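Phosphoglucosamine/phosphogalactosamine mutase (Sulfolobus tokodaii, PDB 2F7L) interconverts the 6-phosphates and 1-phosphates of glucosamine and galactosamine, a magnesium-dependent step toward UDP-GlcNAc and UDP-GalNAc. Local coordinates at residues S38-R44 against V66-G72; K84-Y88 against E148-T154; D303-V307 against I404-K410. All blocks are in the same frame, centred on the assembly; numbering follows the deposited sequence.

Contact 1. Residues S38-R44 against V66-G72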
loop_
_atom_site.group_PDB
_atom_site.type_symbol
_atom_site.label_atom_id
_atom_site.label_comp_id
_atom_site.label_asym_id
_atom_site.label_seq_id
_atom_site.Cartn_x
_atom_site.Cartn_y
_atom_site.Cartn_z
ATOM N N SER A 38 17.079 -11.521 -19.380
ATOM C CA SER A 38 16.569 -11.494 -18.030
ATOM C C SER A 38 15.126 -11.997 -18.098
ATOM O O SER A 38 14.393 -11.739 -19.077
ATOM C CB SER A 38 16.632 -10.084 -17.453
ATOM O OG SER A 38 15.895 -9.190 -18.248
ATOM N N LYS A 39 14.728 -12.738 -17.071
ATOM C CA LYS A 39 13.391 -13.303 -17.017
ATOM C C LYS A 39 12.478 -12.349 -16.290
ATOM O O LYS A 39 12.635 -12.148 -15.089
ATOM C CB LYS A 39 13.452 -14.658 -16.315
ATOM C CG LYS A 39 14.177 -15.717 -17.121
ATOM C CD LYS A 39 14.497 -16.897 -16.259
ATOM C CE LYS A 39 14.876 -18.088 -17.105
ATOM N NZ LYS A 39 15.792 -17.662 -18.195
ATOM N N ILE A 40 11.533 -11.761 -17.023
ATOM C CA ILE A 40 10.628 -10.768 -16.439
ATOM C C ILE A 40 9.169 -11.127 -16.469
ATOM O O ILE A 40 8.611 -11.407 -17.521
ATOM C CB ILE A 40 10.776 -9.373 -17.128
ATOM C CG1 ILE A 40 12.215 -8.860 -17.019
ATOM C CG2 ILE A 40 9.830 -8.383 -16.483
ATOM C CD1 ILE A 40 12.703 -8.690 -15.612
ATOM N N LEU A 41 8.537 -11.076 -15.309
ATOM C CA LEU A 41 7.123 -11.413 -15.201
ATOM C C LEU A 41 6.247 -10.161 -15.381
ATOM O O LEU A 41 6.445 -9.155 -14.702
ATOM C CB LEU A 41 6.875 -12.036 -13.829
ATOM C CG LEU A 41 5.680 -12.954 -13.569
ATOM C CD1 LEU A 41 5.027 -12.531 -12.272
ATOM C CD2 LEU A 41 4.673 -12.901 -14.697
ATOM N N VAL A 42 5.278 -10.224 -16.287
ATOM C CA VAL A 42 4.380 -9.095 -16.534
ATOM C C VAL A 42 2.959 -9.427 -16.097
ATOM O O VAL A 42 2.411 -10.433 -16.516
ATOM C CB VAL A 42 4.342 -8.720 -18.035
ATOM C CG1 VAL A 42 3.404 -7.556 -18.251
ATOM C CG2 VAL A 42 5.745 -8.387 -18.532
ATOM N N GLY A 43 2.362 -8.584 -15.259
ATOM C CA GLY A 43 1.000 -8.838 -14.788
ATOM C C GLY A 43 0.193 -7.554 -14.758
ATOM O O GLY A 43 0.749 -6.498 -15.048
ATOM N N ARG A 44 -1.093 -7.615 -14.406
ATOM C CA ARG A 44 -1.927 -6.395 -14.391
ATOM C C ARG A 44 -3.132 -6.420 -13.463
ATOM O O ARG A 44 -3.620 -7.479 -13.079
ATOM C CB ARG A 44 -2.446 -6.085 -15.796
ATOM C CG ARG A 44 -3.631 -6.933 -16.221
ATOM C CD ARG A 44 -3.935 -6.683 -17.679
ATOM N NE ARG A 44 -5.366 -6.550 -17.919
ATOM C CZ ARG A 44 -6.164 -7.556 -18.267
ATOM N NH1 ARG A 44 -5.664 -8.786 -18.426
ATOM N NH2 ARG A 44 -7.468 -7.331 -18.454
ATOM N N VAL A 66 14.485 -9.218 -23.696
ATOM C CA VAL A 66 14.070 -9.757 -22.411
ATOM C C VAL A 66 13.259 -11.012 -22.672
ATOM O O VAL A 66 12.556 -11.090 -23.672
ATOM C CB VAL A 66 13.212 -8.730 -21.640
ATOM C CG1 VAL A 66 12.531 -9.395 -20.476
ATOM C CG2 VAL A 66 14.086 -7.548 -21.176
ATOM N N GLU A 67 13.382 -12.007 -21.798
ATOM C CA GLU A 67 12.611 -13.241 -21.955
ATOM C C GLU A 67 11.332 -12.937 -21.181
ATOM O O GLU A 67 11.335 -12.970 -19.954
ATOM C CB GLU A 67 13.344 -14.442 -21.325
ATOM C CG GLU A 67 12.885 -15.801 -21.906
ATOM C CD GLU A 67 13.008 -16.988 -20.933
ATOM O OE1 GLU A 67 12.401 -18.045 -21.212
ATOM O OE2 GLU A 67 13.706 -16.877 -19.898
ATOM N N VAL A 68 10.251 -12.640 -21.891
ATOM C CA VAL A 68 8.989 -12.255 -21.263
ATOM C C VAL A 68 7.983 -13.309 -20.781
ATOM O O VAL A 68 7.672 -14.251 -21.491
ATOM C CB VAL A 68 8.216 -11.311 -22.204
ATOM C CG1 VAL A 68 6.949 -10.831 -21.527
ATOM C CG2 VAL A 68 9.090 -10.144 -22.607
ATOM N N TYR A 69 7.448 -13.110 -19.579
ATOM C CA TYR A 69 6.419 -13.989 -19.019
ATOM C C TYR A 69 5.143 -13.221 -18.649
ATOM O O TYR A 69 5.182 -12.171 -18.006
ATOM C CB TYR A 69 6.909 -14.702 -17.773
ATOM C CG TYR A 69 7.919 -15.761 -18.059
ATOM C CD1 TYR A 69 9.218 -15.415 -18.422
ATOM C CD2 TYR A 69 7.579 -17.113 -17.986
ATOM C CE1 TYR A 69 10.151 -16.377 -18.703
ATOM C CE2 TYR A 69 8.511 -18.090 -18.268
ATOM C CZ TYR A 69 9.800 -17.715 -18.625
ATOM O OH TYR A 69 10.766 -18.662 -18.880
ATOM N N ASP A 70 4.012 -13.792 -19.032
ATOM C CA ASP A 70 2.700 -13.214 -18.786
ATOM C C ASP A 70 1.977 -13.886 -17.601
ATOM O O ASP A 70 1.630 -15.070 -17.655
ATOM C CB ASP A 70 1.855 -13.388 -20.037
ATOM C CG ASP A 70 0.765 -12.353 -20.153
ATOM O OD1 ASP A 70 -0.034 -12.192 -19.201
ATOM O OD2 ASP A 70 0.705 -11.706 -21.221
ATOM N N GLY A 71 1.727 -13.120 -16.548
ATOM C CA GLY A 71 1.048 -13.660 -15.393
ATOM C C GLY A 71 -0.398 -13.224 -15.286
ATOM O O GLY A 71 -1.022 -13.455 -14.263
ATOM N N GLY A 72 -0.947 -12.612 -16.329
ATOM C CA GLY A 72 -2.334 -12.164 -16.281
ATOM C C GLY A 72 -2.698 -11.171 -15.178
ATOM O O GLY A 72 -1.850 -10.416 -14.691
#
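K39 and E67 run alongside each other on one face of two neighbouring strands, pointing the same way, and K39 NZ closes a salt bridge on E67 OE2 at 2.8 Å. E67 turns CG away from its own amide nitrogen (chi1 -158°) and keeps its chain extended, which lays OE2 along the methylenes of K39; long charged side chains suit this more open end of the pair. L41, on the same face, brings CD2 to within 3.4 Å of Y69 O. On the face of I40, V42 and V68 the side chains are branched and aliphatic, as suits a buried layer: V42 CG2 lies 4.0 Å from V68 CG1, and V66, just before the strand, brings CG1 to 3.5 Å from I40 CG1. Beneath them the backbones are joined as a parallel ladder, in which I40 and V42 each donate to the other strand (I40 N to E67 O, V42 N to Y69 O) and accept from it (Y69 N to I40 O, G71 N to V42 O). Strand 39-44, helix 50-63 and strand 67-73 form a beta-alpha-beta unit of the alpha/beta/alpha domain I, and L61 of that helix packs on both V42 and V68. The ladder continues as far as R44, whose N reaches G72 O at 2.9 Å. There D70 OD1 accepts from G72 N at 3.0 Å, an Asx turn near the C-terminal end of the strand, and the positive phi of G72 (59°) is one that glycine adopts readily. Further out, E67 OE1 has a second cation in K146, S38 OG bonds to G35 O, and strand 90-94 borders strand 39-44 on its other edge.

Contact 2. Residues K84-Y88 against E148-T154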
loop_
_atom_site.group_PDB
_atom_site.type_symbol
_atom_site.label_atom_id
_atom_site.label_comp_id
_atom_site.label_asym_id
_atom_site.label_seq_id
_atom_site.Cartn_x
_atom_site.Cartn_y
_atom_site.Cartn_z
ATOM N N LYS A 84 9.369 -12.708 -6.465
ATOM C CA LYS A 84 10.158 -12.975 -5.272
ATOM C C LYS A 84 10.516 -14.463 -5.107
ATOM O O LYS A 84 11.671 -14.813 -4.904
ATOM C CB LYS A 84 9.389 -12.510 -4.025
ATOM C CG LYS A 84 10.055 -12.836 -2.704
ATOM C CD LYS A 84 9.158 -12.469 -1.529
ATOM C CE LYS A 84 9.583 -13.159 -0.238
ATOM N NZ LYS A 84 10.963 -12.781 0.191
ATOM N N THR A 85 9.539 -15.348 -5.217
ATOM C CA THR A 85 9.838 -16.745 -4.975
ATOM C C THR A 85 9.836 -17.674 -6.176
ATOM O O THR A 85 10.195 -18.852 -6.047
ATOM C CB THR A 85 8.851 -17.337 -3.949
ATOM O OG1 THR A 85 7.632 -17.685 -4.615
ATOM C CG2 THR A 85 8.525 -16.316 -2.833
ATOM N N LEU A 86 9.434 -17.174 -7.340
ATOM C CA LEU A 86 9.372 -18.035 -8.505
ATOM C C LEU A 86 10.598 -17.998 -9.402
ATOM O O LEU A 86 10.638 -18.674 -10.423
ATOM C CB LEU A 86 8.095 -17.725 -9.287
ATOM C CG LEU A 86 7.034 -18.836 -9.303
ATOM C CD1 LEU A 86 7.069 -19.637 -8.053
ATOM C CD2 LEU A 86 5.668 -18.234 -9.500
ATOM N N GLY A 87 11.598 -17.214 -9.007
ATOM C CA GLY A 87 12.839 -17.119 -9.769
ATOM C C GLY A 87 13.035 -15.970 -10.745
ATOM O O GLY A 87 14.080 -15.856 -11.354
ATOM N N TYR A 88 12.055 -15.095 -10.906
ATOM C CA TYR A 88 12.203 -14.006 -11.864
ATOM C C TYR A 88 13.289 -12.990 -11.559
ATOM O O TYR A 88 13.715 -12.831 -10.424
ATOM C CB TYR A 88 10.863 -13.308 -12.038
ATOM C CG TYR A 88 9.864 -14.199 -12.734
ATOM C CD1 TYR A 88 9.913 -14.390 -14.119
ATOM C CD2 TYR A 88 8.883 -14.877 -12.004
ATOM C CE1 TYR A 88 9.020 -15.223 -14.756
ATOM C CE2 TYR A 88 7.979 -15.717 -12.630
ATOM C CZ TYR A 88 8.056 -15.890 -14.007
ATOM O OH TYR A 88 7.195 -16.764 -14.612
ATOM N N GLU A 148 2.672 -17.687 -17.481
ATOM C CA GLU A 148 2.980 -17.959 -16.081
ATOM C C GLU A 148 1.667 -18.167 -15.308
ATOM O O GLU A 148 0.982 -17.193 -14.932
ATOM C CB GLU A 148 3.749 -16.788 -15.491
ATOM C CG GLU A 148 3.940 -16.904 -14.006
ATOM C CD GLU A 148 4.431 -18.274 -13.597
ATOM O OE1 GLU A 148 3.615 -19.210 -13.536
ATOM O OE2 GLU A 148 5.638 -18.420 -13.342
ATOM N N ASP A 149 1.317 -19.433 -15.062
ATOM C CA ASP A 149 0.062 -19.747 -14.369
ATOM C C ASP A 149 0.159 -20.049 -12.899
ATOM O O ASP A 149 -0.768 -20.593 -12.356
ATOM C CB ASP A 149 -0.641 -20.942 -15.021
ATOM C CG ASP A 149 -1.151 -20.645 -16.414
ATOM O OD1 ASP A 149 -1.522 -21.609 -17.130
ATOM O OD2 ASP A 149 -1.191 -19.450 -16.796
ATOM N N ARG A 150 1.240 -19.705 -12.229
ATOM C CA ARG A 150 1.329 -20.039 -10.814
ATOM C C ARG A 150 1.155 -18.889 -9.857
ATOM O O ARG A 150 1.066 -19.118 -8.656
ATOM C CB ARG A 150 2.675 -20.676 -10.508
ATOM C CG ARG A 150 2.977 -21.879 -11.348
ATOM C CD ARG A 150 4.391 -22.332 -11.149
ATOM N NE ARG A 150 5.380 -21.418 -11.704
ATOM C CZ ARG A 150 6.685 -21.607 -11.551
ATOM N NH1 ARG A 150 7.095 -22.663 -10.868
ATOM N NH2 ARG A 150 7.581 -20.759 -12.046
ATOM N N VAL A 151 1.088 -17.663 -10.371
ATOM C CA VAL A 151 0.993 -16.490 -9.510
ATOM C C VAL A 151 -0.120 -16.464 -8.431
ATOM O O VAL A 151 0.193 -16.370 -7.242
ATOM C CB VAL A 151 1.031 -15.187 -10.384
ATOM C CG1 VAL A 151 0.682 -15.529 -11.804
ATOM C CG2 VAL A 151 0.123 -14.128 -9.826
ATOM N N ILE A 152 -1.392 -16.556 -8.798
ATOM C CA ILE A 152 -2.427 -16.546 -7.763
ATOM C C ILE A 152 -2.258 -17.778 -6.851
ATOM O O ILE A 152 -2.077 -17.644 -5.633
ATOM C CB ILE A 152 -3.862 -16.594 -8.349
ATOM C CG1 ILE A 152 -4.110 -15.416 -9.300
ATOM C CG2 ILE A 152 -4.869 -16.572 -7.222
ATOM C CD1 ILE A 152 -4.286 -14.109 -8.643
ATOM N N SER A 153 -2.315 -18.973 -7.437
ATOM C CA SER A 153 -2.178 -20.194 -6.645
ATOM C C SER A 153 -0.965 -20.151 -5.737
ATOM O O SER A 153 -1.084 -20.496 -4.561
ATOM C CB SER A 153 -2.088 -21.451 -7.528
ATOM O OG SER A 153 -0.751 -21.724 -7.949
ATOM N N THR A 154 0.191 -19.731 -6.257
ATOM C CA THR A 154 1.406 -19.667 -5.445
ATOM C C THR A 154 1.231 -18.677 -4.292
ATOM O O THR A 154 1.675 -18.919 -3.172
ATOM C CB THR A 154 2.632 -19.215 -6.281
ATOM O OG1 THR A 154 2.809 -20.100 -7.386
ATOM C CG2 THR A 154 3.892 -19.223 -5.458
#
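Y88 and E148 make the one hydrogen bond between the two segments: Y88 OH donates to E148 OE2 at 2.6 Å. The oxygen sits at the edge of the phenol ring, near its plane, while the carboxylate itself is turned almost perpendicular to the ring (81°) and is approached on its anti side. A tyrosine suits this place because its ring can stay buried, edge-to-face with Y69, while the hydroxyl still reaches an acid.

Bonds within 148-154 steady that acid. E148 OE1 accepts from the backbone N of R150 at 2.8 Å, and the R150 side chain, bent at its third torsion (chi3 -70°), folds back so that NH2 forms a weak salt bridge of 3.3 Å with E148 OE2. The nearby guanidinium and tyrosine hydroxyl would favour the ionised form of this buried carboxylate.

Apolar packing is centred on L86. Its CG lies over one face of the R150 guanidinium, toward the rim and 3.4 Å from NH2, so the flat cation presents its face to carbon while its edge serves the glutamate. L86 CD1 also approaches T154 CG2 at 4.1 Å. T154 CG2 in turn lies 4.1 Å from T85 OG1, which bonds weakly to Y81 O.

G87, with a positive phi of 97°, turns the chain out of helix 76-86 toward strand 90-94. The arrangement is thus a helix-to-strand connection of the alpha/beta/alpha domain I, packed against the chain that leaves edge strand 146-147 and enters helix 151-160.

Contact 3. Residues D303-V307 against I404-K410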
loop_
_atom_site.group_PDB
_atom_site.type_symbol
_atom_site.label_atom_id
_atom_site.label_comp_id
_atom_site.label_asym_id
_atom_site.label_seq_id
_atom_site.Cartn_x
_atom_site.Cartn_y
_atom_site.Cartn_z
ATOM N N ASP A 303 9.532 2.576 14.673
ATOM C CA ASP A 303 10.507 3.399 13.983
ATOM C C ASP A 303 9.787 4.283 12.985
ATOM O O ASP A 303 9.317 3.806 11.963
ATOM C CB ASP A 303 11.519 2.521 13.258
ATOM C CG ASP A 303 12.586 1.987 14.183
ATOM O OD1 ASP A 303 13.279 2.812 14.829
ATOM O OD2 ASP A 303 12.737 0.747 14.263
ATOM N N TRP A 304 9.689 5.567 13.277
ATOM C CA TRP A 304 8.993 6.481 12.379
ATOM C C TRP A 304 9.794 6.718 11.115
ATOM O O TRP A 304 11.012 6.670 11.149
ATOM C CB TRP A 304 8.719 7.808 13.086
ATOM C CG TRP A 304 7.778 7.655 14.230
ATOM C CD1 TRP A 304 8.101 7.573 15.555
ATOM C CD2 TRP A 304 6.352 7.520 14.154
ATOM N NE1 TRP A 304 6.964 7.396 16.309
ATOM C CE2 TRP A 304 5.877 7.360 15.476
ATOM C CE3 TRP A 304 5.430 7.522 13.100
ATOM C CZ2 TRP A 304 4.513 7.202 15.773
ATOM C CZ3 TRP A 304 4.071 7.366 13.393
ATOM C CH2 TRP A 304 3.627 7.211 14.720
ATOM N N THR A 305 9.113 6.980 10.003
ATOM C CA THR A 305 9.814 7.203 8.746
ATOM C C THR A 305 9.028 8.065 7.756
ATOM O O THR A 305 7.922 8.494 8.049
ATOM C CB THR A 305 10.194 5.830 8.099
ATOM O OG1 THR A 305 10.997 6.047 6.939
ATOM C CG2 THR A 305 8.960 5.037 7.723
ATOM N N LYS A 306 9.616 8.333 6.597
ATOM C CA LYS A 306 8.975 9.132 5.560
ATOM C C LYS A 306 7.701 8.447 5.102
ATOM O O LYS A 306 7.462 7.269 5.392
ATOM C CB LYS A 306 9.900 9.295 4.339
ATOM C CG LYS A 306 11.236 9.916 4.653
ATOM C CD LYS A 306 12.244 9.893 3.478
ATOM C CE LYS A 306 13.723 10.291 3.935
ATOM N NZ LYS A 306 14.522 9.214 4.682
ATOM N N VAL A 307 6.885 9.209 4.387
ATOM C CA VAL A 307 5.649 8.707 3.812
ATOM C C VAL A 307 6.049 7.980 2.528
ATOM O O VAL A 307 6.826 8.514 1.723
ATOM C CB VAL A 307 4.701 9.873 3.445
ATOM C CG1 VAL A 307 3.563 9.377 2.562
ATOM C CG2 VAL A 307 4.173 10.527 4.718
ATOM N N ILE A 404 9.684 15.086 15.119
ATOM C CA ILE A 404 10.195 14.234 14.061
ATOM C C ILE A 404 10.118 14.989 12.755
ATOM O O ILE A 404 9.037 15.250 12.239
ATOM C CB ILE A 404 9.389 12.935 13.971
ATOM C CG1 ILE A 404 9.378 12.276 15.351
ATOM C CG2 ILE A 404 10.006 12.011 12.940
ATOM C CD1 ILE A 404 8.551 11.029 15.452
ATOM N N THR A 405 11.271 15.352 12.220
ATOM C CA THR A 405 11.285 16.100 10.979
ATOM C C THR A 405 11.837 15.315 9.798
ATOM O O THR A 405 12.348 15.906 8.841
ATOM C CB THR A 405 12.088 17.403 11.124
ATOM O OG1 THR A 405 13.448 17.086 11.403
ATOM C CG2 THR A 405 11.533 18.249 12.241
ATOM N N ILE A 406 11.723 13.991 9.849
ATOM C CA ILE A 406 12.213 13.165 8.748
ATOM C C ILE A 406 11.388 13.410 7.464
ATOM O O ILE A 406 11.801 13.043 6.368
ATOM C CB ILE A 406 12.152 11.655 9.110
ATOM C CG1 ILE A 406 12.754 10.813 7.983
ATOM C CG2 ILE A 406 10.716 11.220 9.336
ATOM C CD1 ILE A 406 14.269 10.811 7.925
ATOM N N ASP A 407 10.220 14.031 7.606
ATOM C CA ASP A 407 9.342 14.313 6.471
ATOM C C ASP A 407 8.254 15.286 6.929
ATOM O O ASP A 407 7.216 14.883 7.452
ATOM C CB ASP A 407 8.716 13.011 5.964
ATOM C CG ASP A 407 7.796 13.229 4.788
ATOM O OD1 ASP A 407 7.860 14.303 4.159
ATOM O OD2 ASP A 407 7.014 12.316 4.474
ATOM N N GLY A 408 8.495 16.570 6.711
ATOM C CA GLY A 408 7.551 17.563 7.168
ATOM C C GLY A 408 7.886 17.765 8.639
ATOM O O GLY A 408 9.061 17.788 9.014
ATOM N N VAL A 409 6.862 17.903 9.476
ATOM C CA VAL A 409 7.083 18.072 10.900
ATOM C C VAL A 409 5.988 17.413 11.691
ATOM O O VAL A 409 4.836 17.804 11.630
ATOM C CB VAL A 409 7.162 19.554 11.297
ATOM C CG1 VAL A 409 6.989 19.705 12.817
ATOM C CG2 VAL A 409 8.513 20.131 10.855
ATOM N N LYS A 410 6.367 16.386 12.431
ATOM C CA LYS A 410 5.419 15.662 13.257
ATOM C C LYS A 410 5.746 15.954 14.696
ATOM O O LYS A 410 6.910 15.879 15.106
ATOM C CB LYS A 410 5.520 14.151 13.051
ATOM C CG LYS A 410 4.442 13.390 13.798
ATOM C CD LYS A 410 4.832 11.952 14.022
ATOM C CE LYS A 410 3.710 11.166 14.685
ATOM N NZ LYS A 410 2.533 10.977 13.785
#
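W304 lays one face of its indole under two side chains of the other segment, which cross it at about a right angle. I404 CD1 sits 3.9 Å from the centroid of the five-membered ring of W304, a CH-pi contact, while K410 CE lies 4.0 Å from the centroid of its six-membered ring. The ammonium follows: K410 NZ stands 4.4 Å from that same six-membered centroid, an off-centre cation-pi interaction. The buried lysine reaches there with CG anti to the backbone N (chi1 -174°) and a chain that bends only at its last torsion, and its NZ donates hydrogen bonds to the carbonyl oxygens of S287 and V285. A broad aromatic face suits this place, since its two rings can receive a methyl and a lysine chain side by side. Replacing W304 by an alanine is likely to open a gap beside I404 CD1 and K410 CE and to take the aromatic partner from the ammonium.

The next contacts are at the strand end. I406 and K306 cross at about a right angle, with K306 NZ 3.6 Å from I406 CD1 and K306 CG similarly close to I406 O. Beside them V307 N donates to D407 OD2 at 3.1 Å, meeting the oxygen on its anti side, 22° out of the carboxylate plane. D407 OD1 makes a salt bridge to R421, so this short acid ties a backbone amide to an arginine of the neighbouring strand 416-422. A sulfate, probably from the crystallisation liquor, is bound about 5 Å from the V307 side chain.

I404 and K410 face each other as a hydrogen-bonded antiparallel pair, and G408, at positive phi, helps the intervening chain turn. The arrangement is an interdomain interface: a beta-hairpin of the C-terminal domain packs on edge strand 301-305 of domain III.

Along the chain the three contacts come in series, each closing before the next opens. Contacts 1 and 2 are neighbours, with centres about 11 Å apart: strand 67-73 leads directly into helix 76-86, and D70 O probably accepts a hydrogen bond from E148 N, so the edge of the domain I sheet joins them. Contact 3 lies across the chain's centre, about 36 Å from contact 1 and about 35 Å from contact 2 between centres. The first two belong to domain I and the chain leaving it toward helix 151-160, while the third is part of the interface between domain III and the C-terminal domain of this four-domain mutase.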